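PDB 5IJA: hydrogenase-specific maturation endopeptidase from Thermococcus kodakarensis, which probably acts as the endopeptidase that matures, and so activates, [NiFe] hydrogenase. Local coordinates for residues A[118-123]-A[129-134]; A[9-14]-A[19-24]; A[88-93]-A[112-117]; A[27-32]-A[142-147]; A[32-37]-A[44-49]. All coordinates share one frame; numbering follows the deposited sequence.

Interaction 1: residues A[118-123]-A[129-134]; sequences VAKEID and SDEVKA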
# COMPACT_ATOMS: atom_id res chain seq x y z
N VAL A 118 -5.13 8.73 3.46
CA VAL A 118 -4.65 10.08 3.70
C VAL A 118 -4.42 10.31 5.19
O VAL A 118 -5.35 10.27 6.00
CB VAL A 118 -5.61 11.15 3.13
CG1 VAL A 118 -5.13 12.55 3.49
CG2 VAL A 118 -5.73 11.02 1.62
N ALA A 119 -3.17 10.55 5.54
CA ALA A 119 -2.75 10.70 6.91
C ALA A 119 -3.14 12.08 7.47
O ALA A 119 -3.42 13.01 6.72
CB ALA A 119 -1.25 10.50 7.03
N LYS A 120 -3.14 12.18 8.79
CA LYS A 120 -3.39 13.44 9.47
C LYS A 120 -2.18 13.84 10.32
O LYS A 120 -1.61 14.92 10.15
CB LYS A 120 -4.63 13.34 10.35
CG LYS A 120 -4.89 14.58 11.19
CD LYS A 120 -5.88 14.28 12.30
CE LYS A 120 -6.42 15.57 12.91
NZ LYS A 120 -7.08 15.29 14.21
N GLU A 121 -1.79 12.95 11.23
CA GLU A 121 -0.62 13.15 12.07
C GLU A 121 0.48 12.14 11.73
O GLU A 121 0.37 10.96 12.07
CB GLU A 121 -0.99 13.05 13.55
N ILE A 122 1.53 12.61 11.06
CA ILE A 122 2.67 11.75 10.74
C ILE A 122 3.83 12.04 11.68
O ILE A 122 4.98 12.13 11.26
CB ILE A 122 3.14 11.93 9.28
N ASP A 123 3.52 12.21 12.96
CA ASP A 123 4.52 12.46 14.00
C ASP A 123 4.77 11.17 14.78
O ASP A 123 4.15 10.16 14.50
CB ASP A 123 4.05 13.58 14.93
CG ASP A 123 5.19 14.49 15.37
OD1 ASP A 123 6.30 14.00 15.65
OD2 ASP A 123 4.96 15.72 15.43
N SER A 129 -4.73 8.04 14.50
CA SER A 129 -5.76 9.03 14.78
C SER A 129 -7.12 8.47 14.41
O SER A 129 -7.22 7.58 13.56
CB SER A 129 -5.50 10.32 14.00
OG SER A 129 -5.72 10.14 12.61
N ASP A 130 -8.17 8.99 15.04
CA ASP A 130 -9.51 8.46 14.83
C ASP A 130 -9.92 8.55 13.36
O ASP A 130 -10.51 7.61 12.84
CB ASP A 130 -10.55 9.19 15.72
CG ASP A 130 -10.66 8.59 17.13
OD1 ASP A 130 -9.97 7.60 17.46
OD2 ASP A 130 -11.48 9.11 17.93
N GLU A 131 -9.59 9.65 12.69
CA GLU A 131 -9.98 9.81 11.29
C GLU A 131 -9.36 8.74 10.38
O GLU A 131 -9.97 8.31 9.39
CB GLU A 131 -9.60 11.19 10.76
CG GLU A 131 -10.28 12.36 11.44
CD GLU A 131 -9.56 12.81 12.69
OE1 GLU A 131 -8.80 12.01 13.28
OE2 GLU A 131 -9.75 13.98 13.09
N VAL A 132 -8.15 8.32 10.72
CA VAL A 132 -7.41 7.37 9.89
C VAL A 132 -7.84 5.93 10.22
O VAL A 132 -7.74 5.05 9.36
CB VAL A 132 -5.88 7.57 10.06
CG1 VAL A 132 -5.08 6.43 9.44
CG2 VAL A 132 -5.49 8.87 9.42
N LYS A 133 -8.34 5.69 11.43
CA LYS A 133 -8.96 4.40 11.74
C LYS A 133 -10.08 4.09 10.74
O LYS A 133 -10.20 2.97 10.24
CB LYS A 133 -9.54 4.38 13.15
CG LYS A 133 -8.53 4.45 14.29
CD LYS A 133 -9.26 4.40 15.63
CE LYS A 133 -8.32 4.64 16.80
NZ LYS A 133 -9.06 4.68 18.09
N ALA A 134 -10.90 5.11 10.48
CA ALA A 134 -11.98 5.01 9.51
C ALA A 134 -11.44 4.70 8.12
O ALA A 134 -11.99 3.86 7.40
CB ALA A 134 -12.78 6.30 9.49
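Val132 CG2 rests on the backbone between Val118 and Lys120, and this is the closely packed side of the contact. The methyl lies 3.7 Å from Val118 O and 4.1 Å from both Ala119 CA and Lys120 N, so one branch of a buried valine covers three successive residues. With CG1 opposite the backbone N (chi1 169°), CG2 turns to the loop while CG1 packs on Ile117.

The other side is looser and faces solvent. Ser129, at the N-cap position, sets its OG 4.1 Å from Lys120 CB, which is packing and no bond. Farther out the lysine runs extended to its tip while Glu131 bends at chi2 (86°), and the two chains cross at a slant. Lys120 NZ forms a salt bridge with Glu131 OE2 at 3.2 Å, coming from 35° above the carboxylate plane. This single ion pair is the polar link across the contact.

The contact ties the end of strand 111-118 to the first turn of helix 130-146. Asp15 joins both sides, its carboxylate accepting from the backbone N of Lys120, Glu121 and Ser129, while Ala119 pairs through its backbone with Ile59 of strand 52-59.

Interaction 2: residues A[9-14]-A[19-24]; sequences GNELMK and GLKAGR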
# COMPACT_ATOMS: atom_id res chain seq x y z
N GLY A 9 4.77 1.44 4.87
CA GLY A 9 4.65 2.46 5.89
C GLY A 9 5.61 2.27 7.05
O GLY A 9 6.42 1.34 7.07
N ASN A 10 5.52 3.18 8.01
CA ASN A 10 6.32 3.13 9.23
C ASN A 10 5.37 3.23 10.42
O ASN A 10 4.72 4.25 10.63
CB ASN A 10 7.35 4.25 9.25
CG ASN A 10 8.24 4.22 10.49
OD1 ASN A 10 8.14 3.33 11.34
ND2 ASN A 10 9.13 5.20 10.58
N GLU A 11 5.29 2.15 11.18
CA GLU A 11 4.35 2.06 12.27
C GLU A 11 4.67 3.02 13.42
O GLU A 11 3.81 3.34 14.24
CB GLU A 11 4.30 0.64 12.80
CG GLU A 11 3.13 0.35 13.71
CD GLU A 11 3.30 -0.94 14.48
OE1 GLU A 11 2.37 -1.31 15.23
OE2 GLU A 11 4.38 -1.57 14.33
N LEU A 12 5.92 3.47 13.49
CA LEU A 12 6.33 4.35 14.58
C LEU A 12 6.04 5.83 14.30
O LEU A 12 6.43 6.70 15.07
CB LEU A 12 7.82 4.15 14.87
CG LEU A 12 8.20 3.07 15.88
CD1 LEU A 12 7.75 1.67 15.47
CD2 LEU A 12 9.70 3.10 16.17
N MET A 13 5.36 6.12 13.20
CA MET A 13 5.10 7.51 12.84
C MET A 13 3.60 7.76 12.69
O MET A 13 3.15 8.47 11.78
CB MET A 13 5.83 7.90 11.55
CG MET A 13 7.34 7.98 11.71
SD MET A 13 7.82 9.04 13.09
CE MET A 13 7.58 10.66 12.37
N LYS A 14 2.85 7.16 13.61
CA LYS A 14 1.41 7.37 13.75
C LYS A 14 0.63 6.91 12.53
O LYS A 14 0.55 5.71 12.25
CB LYS A 14 1.09 8.84 14.05
CG LYS A 14 1.29 9.23 15.50
CD LYS A 14 0.72 10.63 15.77
CE LYS A 14 0.87 11.02 17.23
NZ LYS A 14 0.57 9.88 18.15
N GLY A 19 -1.07 1.88 6.43
CA GLY A 19 -0.91 0.77 5.50
C GLY A 19 -0.61 -0.54 6.19
O GLY A 19 -1.17 -1.58 5.83
N LEU A 20 0.27 -0.51 7.20
CA LEU A 20 0.65 -1.70 7.93
C LEU A 20 -0.53 -2.23 8.74
O LEU A 20 -0.74 -3.43 8.83
CB LEU A 20 1.86 -1.43 8.84
CG LEU A 20 3.12 -0.89 8.19
CD1 LEU A 20 4.26 -0.77 9.20
CD2 LEU A 20 3.56 -1.76 7.01
N LYS A 21 -1.32 -1.32 9.32
CA LYS A 21 -2.45 -1.73 10.14
C LYS A 21 -3.51 -2.39 9.27
O LYS A 21 -4.09 -3.41 9.64
CB LYS A 21 -3.04 -0.53 10.89
CG LYS A 21 -2.58 -0.42 12.35
CD LYS A 21 -1.41 0.54 12.54
CE LYS A 21 -1.06 0.71 14.02
NZ LYS A 21 -0.05 1.79 14.27
N ALA A 22 -3.78 -1.80 8.11
CA ALA A 22 -4.67 -2.42 7.14
C ALA A 22 -4.15 -3.80 6.73
O ALA A 22 -4.91 -4.78 6.69
CB ALA A 22 -4.82 -1.53 5.94
N GLY A 23 -2.85 -3.90 6.48
CA GLY A 23 -2.24 -5.18 6.16
C GLY A 23 -2.39 -6.24 7.25
O GLY A 23 -2.74 -7.39 6.98
N ARG A 24 -2.15 -5.85 8.49
CA ARG A 24 -2.32 -6.78 9.60
C ARG A 24 -3.77 -7.26 9.71
O ARG A 24 -4.01 -8.43 9.95
CB ARG A 24 -1.86 -6.13 10.91
CG ARG A 24 -0.37 -5.86 10.93
CD ARG A 24 0.18 -5.69 12.34
NE ARG A 24 1.56 -5.24 12.29
CZ ARG A 24 1.95 -4.00 12.56
NH1 ARG A 24 1.04 -3.09 12.92
NH2 ARG A 24 3.23 -3.66 12.48
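Glu11 and Arg24 meet because both chains are drawn out: the glutamate has CG opposite its backbone N (chi1 -167°) and stays extended to the carboxylate, and the arginine leaves the helix beside its own N (chi1 -66°) and is extended from CG to NE. The salt bridge has Arg24 NH2 3.0 Å from Glu11 OE2, and Arg24 NH1 stands 3.2 Å from Glu11 OE1. Both hydrogen bonds are weak and bent, in keeping with planes turned 49° from each other.

Leu20 lies alongside, its CB over one face of the guanidinium toward the rim, and its CD1 packs 3.7 Å from Glu11 N and 3.7 Å from Gly9 O. At the backbone angles of Gly9 a CB would be jammed against the preceding carbonyl O; it would also face Leu20 CG. The loop 9-14 is shaped by a type I turn from Asn10 to Met13 and by an Asx turn in which Leu12 N bonds to Asn10 OD1.

With an alanine in place of Glu11, the Arg24 guanidinium would probably lose its carboxylate mate across this contact, leaving it the long, weak ion pair of NE with Glu35.

Lys21 NZ bonds to Met126 O and stands 4.0 Å from Glu11 OE1, beyond a salt bridge. This suggests a carboxylate probably held more by charge attraction than by straight bonds.

Interaction 3: residues A[88-93]-A[112-117]; sequences AHFMGA and IHFIGI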
# COMPACT_ATOMS: atom_id res chain seq x y z
N ALA A 88 5.80 8.84 0.40
CA ALA A 88 7.23 8.75 0.43
C ALA A 88 7.55 7.28 0.30
O ALA A 88 8.54 6.92 -0.30
CB ALA A 88 7.76 9.29 1.74
N HIS A 89 6.71 6.46 0.91
CA HIS A 89 6.98 5.06 0.98
C HIS A 89 6.95 4.34 -0.34
O HIS A 89 7.90 3.70 -0.68
CB HIS A 89 5.95 4.42 1.86
CG HIS A 89 5.78 5.08 3.18
ND1 HIS A 89 6.70 4.97 4.18
CD2 HIS A 89 4.76 5.81 3.68
CE1 HIS A 89 6.27 5.63 5.24
NE2 HIS A 89 5.10 6.15 4.95
N PHE A 90 5.92 4.51 -1.14
CA PHE A 90 5.90 3.82 -2.40
C PHE A 90 7.01 4.40 -3.24
O PHE A 90 7.69 3.69 -3.90
CB PHE A 90 4.56 3.88 -3.10
CG PHE A 90 4.48 3.01 -4.31
CD1 PHE A 90 4.86 1.70 -4.25
CD2 PHE A 90 4.08 3.51 -5.50
CE1 PHE A 90 4.81 0.91 -5.35
CE2 PHE A 90 4.03 2.73 -6.61
CZ PHE A 90 4.38 1.43 -6.53
N MET A 91 7.19 5.70 -3.17
CA MET A 91 8.26 6.36 -3.90
C MET A 91 9.62 5.72 -3.61
O MET A 91 10.46 5.59 -4.50
CB MET A 91 8.32 7.86 -3.58
CG MET A 91 7.13 8.65 -4.06
SD MET A 91 6.80 8.48 -5.82
CE MET A 91 8.37 9.03 -6.50
N GLY A 92 9.81 5.30 -2.37
CA GLY A 92 11.05 4.65 -1.96
C GLY A 92 11.16 3.23 -2.46
O GLY A 92 12.24 2.63 -2.40
N ALA A 93 10.05 2.70 -2.97
CA ALA A 93 9.96 1.30 -3.40
C ALA A 93 10.03 1.13 -4.91
O ALA A 93 10.29 0.03 -5.40
CB ALA A 93 8.68 0.69 -2.87
N ILE A 112 -1.33 -4.08 -11.07
CA ILE A 112 -0.96 -3.34 -9.86
C ILE A 112 -2.06 -2.38 -9.43
O ILE A 112 -2.56 -1.61 -10.23
CB ILE A 112 0.33 -2.53 -10.04
CG1 ILE A 112 1.42 -3.37 -10.72
CG2 ILE A 112 0.79 -1.97 -8.68
CD1 ILE A 112 1.84 -4.59 -9.94
N HIS A 113 -2.39 -2.42 -8.14
CA HIS A 113 -3.37 -1.54 -7.52
C HIS A 113 -2.73 -0.79 -6.37
O HIS A 113 -1.88 -1.35 -5.67
CB HIS A 113 -4.57 -2.35 -7.01
CG HIS A 113 -5.45 -2.88 -8.09
ND1 HIS A 113 -6.62 -2.27 -8.46
CD2 HIS A 113 -5.32 -3.97 -8.88
CE1 HIS A 113 -7.18 -2.95 -9.44
NE2 HIS A 113 -6.42 -3.99 -9.71
N PHE A 114 -3.14 0.46 -6.17
CA PHE A 114 -2.59 1.30 -5.11
C PHE A 114 -3.75 1.82 -4.30
O PHE A 114 -4.65 2.47 -4.83
CB PHE A 114 -1.75 2.47 -5.67
CG PHE A 114 -1.17 3.36 -4.61
CD1 PHE A 114 -1.90 4.44 -4.13
CD2 PHE A 114 0.09 3.12 -4.08
CE1 PHE A 114 -1.38 5.26 -3.13
CE2 PHE A 114 0.62 3.94 -3.08
CZ PHE A 114 -0.12 5.01 -2.61
N ILE A 115 -3.71 1.55 -3.00
CA ILE A 115 -4.68 2.11 -2.07
C ILE A 115 -3.94 3.05 -1.14
O ILE A 115 -3.02 2.62 -0.43
CB ILE A 115 -5.37 1.01 -1.26
CG1 ILE A 115 -5.98 -0.02 -2.21
CG2 ILE A 115 -6.44 1.64 -0.35
CD1 ILE A 115 -6.58 -1.26 -1.46
N GLY A 116 -4.31 4.32 -1.17
CA GLY A 116 -3.67 5.32 -0.33
C GLY A 116 -4.60 5.83 0.76
O GLY A 116 -5.75 6.16 0.50
N ILE A 117 -4.09 5.88 1.98
CA ILE A 117 -4.87 6.34 3.13
C ILE A 117 -4.32 7.68 3.58
O ILE A 117 -3.16 7.77 4.01
CB ILE A 117 -4.82 5.34 4.29
CG1 ILE A 117 -5.32 3.97 3.83
CG2 ILE A 117 -5.65 5.84 5.48
CD1 ILE A 117 -4.91 2.83 4.76
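The rings of Phe90 and Phe114 meet obliquely, their planes 47° apart and their centroids 5.8 Å from each other, which is neither a stack nor an edge-to-face pair. Neither ring sets a face or an edge squarely against the other. The pair belongs to the core of an alpha/beta sandwich, in which helix 88-103 packs on one face of a mixed five-stranded sheet and helix 130-146 on the other.

Each phenylalanine has CG opposite its backbone N (chi1 -172° for Phe90, 179° for Phe114), each CB points at the other segment, and the two side chains run antiparallel past each other. The contact is purely apolar: no hydrogen bond joins helix and strand here. Around it, Phe90 also touches Ile55 of strand 52-59 and Leu81, while Phe114 reaches Ile59 and Ser87. On the far face of the sheet, Ile115 packs on Ala139 and Ile142 of helix 130-146.

Gly116 gives the Phe114 ring its space, since a CB there would come to 2.9 Å from Phe114 CE1. The touch itself rests on one corner of a ring, with Phe114 CE2 lying 3.9 Å from Phe90 CB and 4.2 Å from Phe90 CG.

Interaction 4: residues A[27-32]-A[142-147]; sequences AEKGYN and IAEKLA
A mostly polar surface contact, centred on Tyr31 and Glu144, joins the turn that ends helix 18-28 to the C-terminal end of helix 130-146. Tyr31 OH donates a hydrogen bond to Glu144 OE1 at 2.5 Å, using the anti lone pair of that oxygen. Glu144 OE1 lies at the ring's edge, near its plane, and the carboxylate plane is turned 80° from the ring. Tyr31 has CG beside its backbone N (chi1 -68°), which aims the ring at helix 130-146.

A water holds the same hydroxyl: it is bonded to Tyr31 OH at 2.7 Å, to Glu144 O at 2.7 Å and to Ala147 O at 2.6 Å. It bridges the carbonyls of Glu144, in the last turn, and Ala147, just past the helix end, though its two hydrogens cannot serve all three oxygens at once. The apolar share is small, with Ala147 CB 3.6 Å from Tyr31 CE1. Lys29 also reaches toward Glu144 OE2, but the tip is modelled too close and its geometry is doubtful.

A phenylalanine in place of Tyr31 would probably leave Glu144 OE1 and the water without their shared hydroxyl partner.

The Schellman motif at Gly30, with phi at 100°, turns the chain toward strand 33-37. Tyr31 packs on Leu26 of helix 18-28 and Ile5 of strand 3-8, while Ala147 touches Val3, so the residues just past both helix ends pack on that strand.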
# COMPACT_ATOMS: atom_id res chain seq x y z
N ALA A 27 -4.18 -9.73 7.02
CA ALA A 27 -3.42 -10.94 7.32
C ALA A 27 -4.21 -11.83 8.30
O ALA A 27 -4.30 -13.04 8.12
CB ALA A 27 -2.04 -10.60 7.89
N GLU A 28 -4.80 -11.20 9.32
CA GLU A 28 -5.63 -11.92 10.29
C GLU A 28 -6.84 -12.55 9.61
O GLU A 28 -7.35 -13.57 10.06
CB GLU A 28 -6.09 -10.99 11.42
CG GLU A 28 -7.00 -11.66 12.44
CD GLU A 28 -7.60 -10.68 13.44
OE1 GLU A 28 -7.21 -9.50 13.42
OE2 GLU A 28 -8.46 -11.11 14.24
N LYS A 29 -7.27 -11.95 8.51
CA LYS A 29 -8.43 -12.45 7.76
C LYS A 29 -8.05 -13.53 6.75
O LYS A 29 -8.90 -14.00 6.01
CB LYS A 29 -9.14 -11.33 7.02
CG LYS A 29 -10.06 -10.48 7.86
CD LYS A 29 -10.78 -9.48 6.96
CE LYS A 29 -11.70 -8.57 7.76
NZ LYS A 29 -12.51 -7.71 6.86
N GLY A 30 -6.76 -13.88 6.71
CA GLY A 30 -6.29 -14.99 5.89
C GLY A 30 -5.66 -14.63 4.56
O GLY A 30 -5.20 -15.51 3.83
N TYR A 31 -5.61 -13.34 4.23
CA TYR A 31 -5.08 -12.92 2.94
C TYR A 31 -3.58 -13.02 2.88
O TYR A 31 -2.90 -13.00 3.92
CB TYR A 31 -5.51 -11.49 2.62
CG TYR A 31 -6.99 -11.35 2.38
CD1 TYR A 31 -7.52 -11.51 1.10
CD2 TYR A 31 -7.86 -11.07 3.42
CE1 TYR A 31 -8.88 -11.39 0.88
CE2 TYR A 31 -9.21 -10.94 3.21
CZ TYR A 31 -9.72 -11.10 1.94
OH TYR A 31 -11.07 -10.96 1.74
N ASN A 32 -3.05 -13.10 1.66
CA ASN A 32 -1.62 -13.16 1.47
C ASN A 32 -1.04 -11.76 1.55
O ASN A 32 -1.10 -11.00 0.57
CB ASN A 32 -1.29 -13.82 0.13
CG ASN A 32 0.20 -13.96 -0.12
OD1 ASN A 32 1.03 -13.67 0.75
ND2 ASN A 32 0.56 -14.43 -1.32
N ILE A 142 -11.84 -2.21 0.30
CA ILE A 142 -11.41 -2.17 -1.10
C ILE A 142 -10.51 -3.36 -1.41
O ILE A 142 -10.68 -4.02 -2.42
CB ILE A 142 -10.67 -0.85 -1.41
CG1 ILE A 142 -11.61 0.34 -1.18
CG2 ILE A 142 -10.15 -0.84 -2.84
CD1 ILE A 142 -10.96 1.71 -1.38
N ALA A 143 -9.55 -3.64 -0.54
CA ALA A 143 -8.60 -4.71 -0.78
C ALA A 143 -9.28 -6.10 -0.83
O ALA A 143 -8.88 -6.96 -1.61
CB ALA A 143 -7.52 -4.70 0.28
N GLU A 144 -10.29 -6.31 0.02
CA GLU A 144 -10.98 -7.61 0.04
C GLU A 144 -11.70 -7.86 -1.27
O GLU A 144 -11.73 -8.98 -1.78
CB GLU A 144 -11.96 -7.70 1.23
CG GLU A 144 -11.27 -7.72 2.59
CD GLU A 144 -12.08 -8.44 3.67
OE1 GLU A 144 -12.29 -9.67 3.56
OE2 GLU A 144 -12.51 -7.77 4.63
N LYS A 145 -12.28 -6.80 -1.83
CA LYS A 145 -12.87 -6.87 -3.15
C LYS A 145 -11.84 -7.22 -4.23
O LYS A 145 -12.12 -8.02 -5.12
CB LYS A 145 -13.58 -5.56 -3.50
CG LYS A 145 -14.65 -5.21 -2.48
CD LYS A 145 -15.31 -3.86 -2.70
CE LYS A 145 -16.50 -3.72 -1.74
NZ LYS A 145 -16.89 -2.31 -1.47
N LEU A 146 -10.64 -6.65 -4.15
CA LEU A 146 -9.63 -6.90 -5.16
C LEU A 146 -9.06 -8.31 -5.05
O LEU A 146 -8.51 -8.85 -6.02
CB LEU A 146 -8.51 -5.86 -5.08
CG LEU A 146 -8.95 -4.41 -5.27
CD1 LEU A 146 -7.78 -3.44 -5.11
CD2 LEU A 146 -9.58 -4.25 -6.65
N ALA A 147 -9.18 -8.90 -3.87
CA ALA A 147 -8.60 -10.20 -3.60
C ALA A 147 -9.68 -11.27 -3.55
O ALA A 147 -10.11 -11.67 -2.46
CB ALA A 147 -7.81 -10.17 -2.31
O HOH W 1 -11.99 -11.40 -0.71

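Interaction 5: residues A[32-37]-A[44-49]; sequences NVLEVG and ANHYNG
Leu34 and His46 have the nearest backbones, with CA atoms 7.4 Å apart, and no backbone hydrogen bond passes between the extended strand and the loop that follows it, so side chains and one water make the whole link.

Leu34 lies over one face of the His46 imidazole: Leu34 CB stands 4.0 Å from the centroid of the His46 ring, close to the ring normal, a CH-pi contact, and Leu34 CD1 adds a second touch at 3.8 Å from His46 CG. The two side chains run alongside each other in opposing senses. Asn32 sets CG anti to its N (chi1 -178°), which carries the amide to the histidine. At its edge the ring donates from His46 NE2 to Asn32 OD1 at 3.0 Å, with an angle of 155° at the hydrogen. The donor lies in the carbonyl plane of the amide and on a lone pair, while the oxygen lies close to the plane of the imidazole; the two flat groups are nonetheless turned 49° from each other.

Asn32 ND2 gives a hydrogen bond to a water at 3.2 Å, and that water donates to His46 O at 2.7 Å. Asn32 thus holds the ring directly and the backbone of His46 through the water, fixing the ring's rotation from the edge while Leu34 supports it from the face.

Strand 33-37 is the outermost strand on its side of the sheet and pairs with strand 3-8, whose Leu4 touches both Asn32 and His46. Val33, pointing away from the loop, packs on Leu26 and Ala27 of helix 18-28.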
# COMPACT_ATOMS: atom_id res chain seq x y z
N ASN A 32 -3.05 -13.10 1.66
CA ASN A 32 -1.62 -13.16 1.47
C ASN A 32 -1.04 -11.76 1.55
O ASN A 32 -1.10 -11.00 0.57
CB ASN A 32 -1.29 -13.82 0.13
CG ASN A 32 0.20 -13.96 -0.12
OD1 ASN A 32 1.03 -13.67 0.75
ND2 ASN A 32 0.56 -14.43 -1.32
N VAL A 33 -0.51 -11.42 2.72
CA VAL A 33 0.03 -10.09 2.98
C VAL A 33 1.52 -10.09 3.26
O VAL A 33 2.00 -10.81 4.15
CB VAL A 33 -0.68 -9.43 4.18
CG1 VAL A 33 -0.08 -8.05 4.46
CG2 VAL A 33 -2.15 -9.35 3.92
N LEU A 34 2.27 -9.28 2.52
CA LEU A 34 3.67 -9.07 2.84
C LEU A 34 3.84 -7.71 3.46
O LEU A 34 3.49 -6.68 2.86
CB LEU A 34 4.57 -9.18 1.60
CG LEU A 34 6.04 -8.82 1.87
CD1 LEU A 34 6.73 -9.89 2.73
CD2 LEU A 34 6.84 -8.56 0.57
N GLU A 35 4.39 -7.67 4.67
CA GLU A 35 4.66 -6.38 5.27
C GLU A 35 6.00 -5.86 4.73
O GLU A 35 7.08 -6.29 5.15
CB GLU A 35 4.65 -6.46 6.79
CG GLU A 35 4.55 -5.10 7.46
CD GLU A 35 4.33 -5.17 8.97
OE1 GLU A 35 3.36 -5.81 9.43
OE2 GLU A 35 5.15 -4.58 9.70
N VAL A 36 5.92 -4.97 3.76
CA VAL A 36 7.11 -4.42 3.12
C VAL A 36 7.73 -3.35 4.01
O VAL A 36 8.95 -3.25 4.13
CB VAL A 36 6.78 -3.83 1.74
CG1 VAL A 36 7.94 -3.01 1.20
CG2 VAL A 36 6.37 -4.94 0.78
N GLY A 37 6.88 -2.54 4.62
CA GLY A 37 7.35 -1.41 5.40
C GLY A 37 8.01 -0.38 4.52
O GLY A 37 7.34 0.35 3.78
N ALA A 44 11.50 -10.00 -2.86
CA ALA A 44 12.29 -11.00 -3.58
C ALA A 44 12.06 -12.40 -3.01
O ALA A 44 11.82 -13.36 -3.75
CB ALA A 44 13.77 -10.64 -3.53
N ASN A 45 12.07 -12.50 -1.69
CA ASN A 45 11.89 -13.78 -1.02
C ASN A 45 10.45 -14.26 -0.95
O ASN A 45 10.19 -15.43 -0.61
CB ASN A 45 12.47 -13.71 0.40
CG ASN A 45 13.97 -13.57 0.40
OD1 ASN A 45 14.66 -14.22 -0.38
ND2 ASN A 45 14.49 -12.71 1.28
N HIS A 46 9.50 -13.39 -1.26
CA HIS A 46 8.10 -13.69 -0.97
C HIS A 46 7.24 -13.94 -2.22
O HIS A 46 6.30 -14.74 -2.19
CB HIS A 46 7.50 -12.55 -0.16
CG HIS A 46 6.11 -12.84 0.35
ND1 HIS A 46 5.87 -13.49 1.54
CD2 HIS A 46 4.90 -12.57 -0.19
CE1 HIS A 46 4.57 -13.60 1.72
NE2 HIS A 46 3.96 -13.06 0.69
N TYR A 47 7.53 -13.22 -3.30
CA TYR A 47 6.68 -13.28 -4.49
C TYR A 47 6.58 -14.69 -5.04
O TYR A 47 7.59 -15.40 -5.13
CB TYR A 47 7.22 -12.34 -5.57
CG TYR A 47 6.33 -12.30 -6.79
CD1 TYR A 47 5.03 -11.80 -6.72
CD2 TYR A 47 6.79 -12.74 -8.03
CE1 TYR A 47 4.21 -11.77 -7.83
CE2 TYR A 47 5.97 -12.71 -9.15
CZ TYR A 47 4.69 -12.22 -9.04
OH TYR A 47 3.87 -12.18 -10.15
N ASN A 48 5.38 -15.10 -5.42
CA ASN A 48 5.13 -16.45 -5.92
C ASN A 48 4.26 -16.45 -7.18
O ASN A 48 3.40 -17.32 -7.35
CB ASN A 48 4.48 -17.30 -4.83
CG ASN A 48 4.47 -18.79 -5.16
OD1 ASN A 48 5.42 -19.32 -5.75
ND2 ASN A 48 3.39 -19.47 -4.80
N GLY A 49 4.46 -15.46 -8.04
CA GLY A 49 3.77 -15.44 -9.33
C GLY A 49 2.36 -14.86 -9.31
O GLY A 49 1.62 -15.00 -10.29
O HOH W 2 3.62 -14.96 -2.09

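Interaction 2 closes first, a short loop that joins the end of strand 3-8 to helix 18-28. Interaction 4 then opens at the end of that helix and closes only near the C terminus, on helix 130-146. Interactions 5, 3 and 1 lie in series inside this long loop, and none of the contacts cross. Interaction 5 folds the chain after strand 33-37 back on it and shares Asn32 with interaction 4. Interaction 3 packs helix 88-103 on strand 111-118 from one face of the sheet, and interaction 1 closes the loop leading from that strand into helix 130-146. Interactions 1 and 2 touch through Lys14 and Glu121, while Gly9 meets His89 between interactions 2 and 3.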